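Local coordinates for protein esterase Rv0045c (Mycobacterium tuberculosis, PDB 6WYN) that hydrolyses carboxylic esters, with a strong preference for short, straight-chain alkyl esters, and is likely involved in ester or lipid metabolism, at residues Q93-L105 / S311-R325. Numbering follows the deposited sequence.
Sequences QNAHTWDTVIVGL and SVQSDQPRALIEIVR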
loop_
_atom_site.group_PDB
_atom_site.type_symbol
_atom_site.label_atom_id
_atom_site.label_comp_id
_atom_site.label_asym_id
_atom_site.label_seq_id
_atom_site.Cartn_x
_atom_site.Cartn_y
_atom_site.Cartn_z
ATOM N N GLN A 93 2.204 -5.864 -2.414
ATOM C CA GLN A 93 3.223 -4.783 -2.262
ATOM C C GLN A 93 3.916 -4.908 -0.889
ATOM O O GLN A 93 3.636 -5.852 -0.163
ATOM C CB GLN A 93 2.566 -3.417 -2.444
ATOM C CG GLN A 93 1.958 -3.216 -3.835
ATOM C CD GLN A 93 1.540 -1.784 -4.061
ATOM O OE1 GLN A 93 1.133 -1.063 -3.126
ATOM N NE2 GLN A 93 1.546 -1.428 -5.335
ATOM N N ASN A 94 4.732 -3.929 -0.524
ATOM C CA ASN A 94 5.262 -3.755 0.832
ATOM C C ASN A 94 5.438 -2.265 1.066
ATOM O O ASN A 94 5.192 -1.468 0.140
ATOM C CB ASN A 94 6.553 -4.550 1.052
ATOM C CG ASN A 94 7.689 -4.019 0.226
ATOM O OD1 ASN A 94 8.431 -3.137 0.693
ATOM N ND2 ASN A 94 7.813 -4.540 -0.991
ATOM N N ALA A 95 5.842 -1.919 2.273
ATOM C CA ALA A 95 6.038 -0.533 2.720
ATOM C C ALA A 95 6.927 0.285 1.763
ATOM O O ALA A 95 6.768 1.510 1.724
ATOM C CB ALA A 95 6.601 -0.556 4.109
ATOM N N HIS A 96 7.906 -0.352 1.120
ATOM C CA HIS A 96 8.888 0.351 0.262
ATOM C C HIS A 96 8.189 0.958 -0.966
ATOM O O HIS A 96 8.800 1.854 -1.589
ATOM C CB HIS A 96 10.020 -0.568 -0.200
ATOM C CG HIS A 96 11.100 -0.764 0.810
ATOM N ND1 HIS A 96 12.061 0.182 1.024
ATOM C CD2 HIS A 96 11.383 -1.805 1.640
ATOM C CE1 HIS A 96 12.915 -0.254 1.940
ATOM N NE2 HIS A 96 12.512 -1.464 2.339
ATOM N N THR A 97 6.963 0.525 -1.297
ATOM C CA THR A 97 6.185 1.117 -2.420
ATOM C C THR A 97 6.106 2.624 -2.176
ATOM O O THR A 97 6.007 3.399 -3.139
ATOM C CB THR A 97 4.784 0.489 -2.572
ATOM O OG1 THR A 97 4.234 0.833 -3.849
ATOM C CG2 THR A 97 3.810 0.962 -1.527
ATOM N N TRP A 98 6.125 3.049 -0.927
ATOM C CA TRP A 98 5.953 4.483 -0.599
ATOM C C TRP A 98 7.255 5.289 -0.581
ATOM O O TRP A 98 7.144 6.490 -0.351
ATOM C CB TRP A 98 5.227 4.637 0.712
ATOM C CG TRP A 98 3.907 3.982 0.738
ATOM C CD1 TRP A 98 3.559 2.816 1.362
ATOM C CD2 TRP A 98 2.747 4.459 0.059
ATOM N NE1 TRP A 98 2.221 2.595 1.205
ATOM C CE2 TRP A 98 1.708 3.550 0.361
ATOM C CE3 TRP A 98 2.486 5.565 -0.752
ATOM C CZ2 TRP A 98 0.425 3.713 -0.144
ATOM C CZ3 TRP A 98 1.222 5.712 -1.261
ATOM C CH2 TRP A 98 0.194 4.837 -0.901
ATOM N N ASP A 99 8.423 4.681 -0.775
ATOM C CA ASP A 99 9.736 5.359 -0.567
ATOM C C ASP A 99 9.771 6.703 -1.331
ATOM O O ASP A 99 10.189 7.725 -0.773
ATOM C CB ASP A 99 10.886 4.446 -0.983
ATOM C CG ASP A 99 11.131 3.238 -0.092
ATOM O OD1 ASP A 99 10.424 3.105 0.973
ATOM O OD2 ASP A 99 12.014 2.417 -0.488
ATOM N N THR A 100 9.385 6.692 -2.597
ATOM C CA THR A 100 9.535 7.881 -3.467
ATOM C C THR A 100 8.619 8.938 -2.927
ATOM O O THR A 100 9.084 10.067 -2.717
ATOM C CB THR A 100 9.334 7.566 -4.950
ATOM O OG1 THR A 100 10.365 6.677 -5.370
ATOM C CG2 THR A 100 9.362 8.836 -5.783
ATOM N N VAL A 101 7.357 8.591 -2.682
ATOM C CA VAL A 101 6.382 9.572 -2.160
ATOM C C VAL A 101 6.892 10.143 -0.824
ATOM O O VAL A 101 6.768 11.347 -0.574
ATOM C CB VAL A 101 4.979 8.941 -2.062
ATOM C CG1 VAL A 101 4.042 9.733 -1.193
ATOM C CG2 VAL A 101 4.361 8.726 -3.432
ATOM N N ILE A 102 7.324 9.279 0.090
ATOM C CA ILE A 102 7.723 9.738 1.440
ATOM C C ILE A 102 8.959 10.645 1.311
ATOM O O ILE A 102 8.967 11.673 1.934
ATOM C CB ILE A 102 7.889 8.523 2.359
ATOM C CG1 ILE A 102 6.492 7.981 2.642
ATOM C CG2 ILE A 102 8.629 8.874 3.636
ATOM C CD1 ILE A 102 6.513 6.725 3.446
ATOM N N VAL A 103 9.920 10.287 0.493
ATOM C CA VAL A 103 11.177 11.075 0.314
ATOM C C VAL A 103 10.796 12.433 -0.291
ATOM O O VAL A 103 11.219 13.482 0.235
ATOM C CB VAL A 103 12.199 10.275 -0.518
ATOM C CG1 VAL A 103 13.366 11.127 -1.065
ATOM C CG2 VAL A 103 12.764 9.156 0.325
ATOM N N GLY A 104 9.929 12.449 -1.306
ATOM C CA GLY A 104 9.462 13.709 -1.906
ATOM C C GLY A 104 8.653 14.562 -0.978
ATOM O O GLY A 104 8.743 15.830 -1.061
ATOM N N LEU A 105 7.773 13.970 -0.191
ATOM C CA LEU A 105 6.917 14.784 0.686
ATOM C C LEU A 105 7.720 15.429 1.822
ATOM O O LEU A 105 7.318 16.525 2.290
ATOM C CB LEU A 105 5.818 13.874 1.198
ATOM C CG LEU A 105 4.707 14.542 1.971
ATOM C CD1 LEU A 105 3.945 15.501 1.073
ATOM C CD2 LEU A 105 3.788 13.480 2.563
ATOM N N SER A 311 -1.377 1.560 -9.410
ATOM C CA SER A 311 -0.327 1.899 -8.414
ATOM C C SER A 311 0.209 3.300 -8.692
ATOM O O SER A 311 1.304 3.457 -9.298
ATOM C CB SER A 311 0.749 0.849 -8.350
ATOM O OG SER A 311 1.533 1.094 -7.193
ATOM N N VAL A 312 -0.584 4.295 -8.288
ATOM C CA VAL A 312 -0.306 5.730 -8.560
ATOM C C VAL A 312 1.052 6.079 -7.920
ATOM O O VAL A 312 1.877 6.815 -8.561
ATOM C CB VAL A 312 -1.431 6.619 -8.018
ATOM C CG1 VAL A 312 -1.112 8.072 -8.313
ATOM C CG2 VAL A 312 -2.803 6.257 -8.566
ATOM N N GLN A 313 1.331 5.542 -6.724
ATOM C CA GLN A 313 2.611 5.813 -6.040
ATOM C C GLN A 313 3.792 5.267 -6.833
ATOM O O GLN A 313 4.936 5.778 -6.601
ATOM C CB GLN A 313 2.598 5.278 -4.607
ATOM C CG GLN A 313 2.667 3.761 -4.513
ATOM C CD GLN A 313 1.304 3.111 -4.498
ATOM O OE1 GLN A 313 0.295 3.721 -4.887
ATOM N NE2 GLN A 313 1.262 1.839 -4.072
ATOM N N SER A 314 3.603 4.263 -7.676
ATOM C CA SER A 314 4.670 3.715 -8.543
ATOM C C SER A 314 4.717 4.467 -9.879
ATOM O O SER A 314 5.820 4.722 -10.379
ATOM C CB SER A 314 4.493 2.238 -8.784
ATOM O OG SER A 314 4.092 1.589 -7.574
ATOM N N ASP A 315 3.577 4.783 -10.487
ATOM C CA ASP A 315 3.566 5.311 -11.877
ATOM C C ASP A 315 3.724 6.832 -11.869
ATOM O O ASP A 315 4.381 7.326 -12.714
ATOM C CB ASP A 315 2.297 4.927 -12.608
ATOM C CG ASP A 315 2.113 3.431 -12.765
ATOM O OD1 ASP A 315 3.038 2.653 -12.426
ATOM O OD2 ASP A 315 0.998 3.037 -13.165
ATOM N N GLN A 316 3.099 7.570 -10.971
ATOM C CA GLN A 316 3.179 9.053 -10.969
ATOM C C GLN A 316 3.393 9.544 -9.546
ATOM O O GLN A 316 2.602 10.289 -9.017
ATOM C CB GLN A 316 1.914 9.653 -11.615
ATOM C CG GLN A 316 1.743 9.329 -13.114
ATOM C CD GLN A 316 2.837 9.866 -14.019
ATOM O OE1 GLN A 316 3.506 10.806 -13.662
ATOM N NE2 GLN A 316 3.068 9.234 -15.167
ATOM N N PRO A 317 4.495 9.184 -8.868
ATOM C CA PRO A 317 4.663 9.595 -7.465
ATOM C C PRO A 317 4.698 11.121 -7.246
ATOM O O PRO A 317 4.151 11.625 -6.261
ATOM C CB PRO A 317 5.995 8.940 -7.075
ATOM C CG PRO A 317 6.691 8.585 -8.376
ATOM C CD PRO A 317 5.579 8.323 -9.375
ATOM N N ARG A 318 5.232 11.863 -8.228
ATOM C CA ARG A 318 5.361 13.339 -8.091
ATOM C C ARG A 318 3.963 13.915 -8.029
ATOM O O ARG A 318 3.707 14.785 -7.169
ATOM C CB ARG A 318 6.221 13.960 -9.201
ATOM C CG ARG A 318 7.700 13.581 -9.172
ATOM C CD ARG A 318 8.556 14.192 -10.295
ATOM N NE ARG A 318 9.882 13.578 -10.430
ATOM C CZ ARG A 318 10.796 13.853 -11.380
ATOM N NH1 ARG A 318 10.543 14.725 -12.343
ATOM N NH2 ARG A 318 11.968 13.242 -11.389
ATOM N N ALA A 319 3.048 13.426 -8.867
ATOM C CA ALA A 319 1.656 13.955 -8.872
ATOM C C ALA A 319 0.999 13.545 -7.543
ATOM O O ALA A 319 0.321 14.353 -6.920
ATOM C CB ALA A 319 0.920 13.437 -10.106
ATOM N N LEU A 320 1.291 12.332 -7.036
ATOM C CA LEU A 320 0.706 11.931 -5.727
ATOM C C LEU A 320 1.263 12.773 -4.558
ATOM O O LEU A 320 0.501 13.114 -3.636
ATOM C CB LEU A 320 0.889 10.422 -5.508
ATOM C CG LEU A 320 0.176 9.909 -4.259
ATOM C CD1 LEU A 320 -1.291 10.315 -4.307
ATOM C CD2 LEU A 320 0.297 8.391 -4.134
ATOM N N ILE A 321 2.545 13.077 -4.572
ATOM C CA ILE A 321 3.154 13.942 -3.522
ATOM C C ILE A 321 2.366 15.270 -3.439
ATOM O O ILE A 321 1.948 15.700 -2.351
ATOM C CB ILE A 321 4.656 14.106 -3.808
ATOM C CG1 ILE A 321 5.433 12.811 -3.531
ATOM C CG2 ILE A 321 5.202 15.269 -2.983
ATOM C CD1 ILE A 321 6.721 12.668 -4.344
ATOM N N GLU A 322 2.085 15.898 -4.580
ATOM C CA GLU A 322 1.413 17.223 -4.607
ATOM C C GLU A 322 0.028 17.055 -4.024
ATOM O O GLU A 322 -0.386 17.904 -3.227
ATOM C CB GLU A 322 1.421 17.835 -6.012
ATOM C CG GLU A 322 2.784 18.405 -6.396
ATOM C CD GLU A 322 3.734 18.865 -5.269
ATOM O OE1 GLU A 322 4.917 18.421 -5.280
ATOM O OE2 GLU A 322 3.322 19.659 -4.366
ATOM N N ILE A 323 -0.682 15.986 -4.360
ATOM C CA ILE A 323 -2.055 15.824 -3.818
ATOM C C ILE A 323 -1.963 15.596 -2.310
ATOM O O ILE A 323 -2.807 16.111 -1.562
ATOM C CB ILE A 323 -2.791 14.644 -4.478
ATOM C CG1 ILE A 323 -3.129 14.945 -5.936
ATOM C CG2 ILE A 323 -4.025 14.270 -3.663
ATOM C CD1 ILE A 323 -3.288 13.696 -6.766
ATOM N N VAL A 324 -1.037 14.754 -1.862
ATOM C CA VAL A 324 -0.955 14.463 -0.404
ATOM C C VAL A 324 -0.530 15.747 0.321
ATOM O O VAL A 324 -1.094 16.037 1.387
ATOM C CB VAL A 324 0.005 13.292 -0.131
ATOM C CG1 VAL A 324 0.348 13.203 1.358
ATOM C CG2 VAL A 324 -0.600 12.000 -0.654
ATOM N N ARG A 325 0.422 16.483 -0.249
ATOM C CA ARG A 325 0.862 17.779 0.326
ATOM C C ARG A 325 -0.345 18.712 0.501
ATOM O O ARG A 325 -0.431 19.356 1.580
ATOM C CB ARG A 325 1.963 18.434 -0.513
ATOM C CG ARG A 325 2.619 19.561 0.277
ATOM C CD ARG A 325 3.810 20.130 -0.440
ATOM N NE ARG A 325 4.979 19.273 -0.302
ATOM C CZ ARG A 325 5.679 18.792 -1.321
ATOM N NH1 ARG A 325 5.318 19.057 -2.569
ATOM N NH2 ARG A 325 6.728 18.024 -1.087
HETATM O O HOH W 1 6.256 6.013 -3.872
HETATM O O HOH W 2 6.168 2.449 -5.957
#
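Gln313 reaches from helix 312-315 to Thr97 and Trp98 in this buried helix pairing of the alpha/beta-hydrolase fold, where the first helix after strand 85-88 packs on the C-terminal helix 317-325 and on the short helix 312-315, which follows the probable catalytic His310. Gln313 CB lies 3.6 Å from Trp98 CZ3 and also meets Val101 CG2. CG, set between the backbone N and carbonyl carbon, sits over the rim of one indole face. The bend at chi2 (-91°) then lays the amide nearly parallel to the indole, 15° between planes, with OE1 near CH2; buried here, OE1 has no polar partner in the model. Gln313 NE2 donates, close to its own amide plane, a fairly straight bond to Thr97 OG1 (3.1 Å). Gln93 comes from the opposite direction, its OE1 held by the backbone N of Gly90, its NE2 giving Ser311 OG a more bent bond (3.1 Å). Ser311 OG in turn shares a 2.6 Å hydrogen bond with Ser314 OG, and a water links Ser314 OG to Thr97 O.

Farther along, helices 99-105 and 317-325 cross at -52°, their axes 9.1 Å apart. Val101 fits knob-into-hole among Gln313, Pro317, Leu320 and Ile321, while Thr100 CG2 rests on the proline ring. Ile321 CD1 packs against Gly104 CA at 3.8 Å, and Leu105 spreads its branches, CD1 beside Arg325 CB and CD2 against Val324 CG1 (3.7 Å).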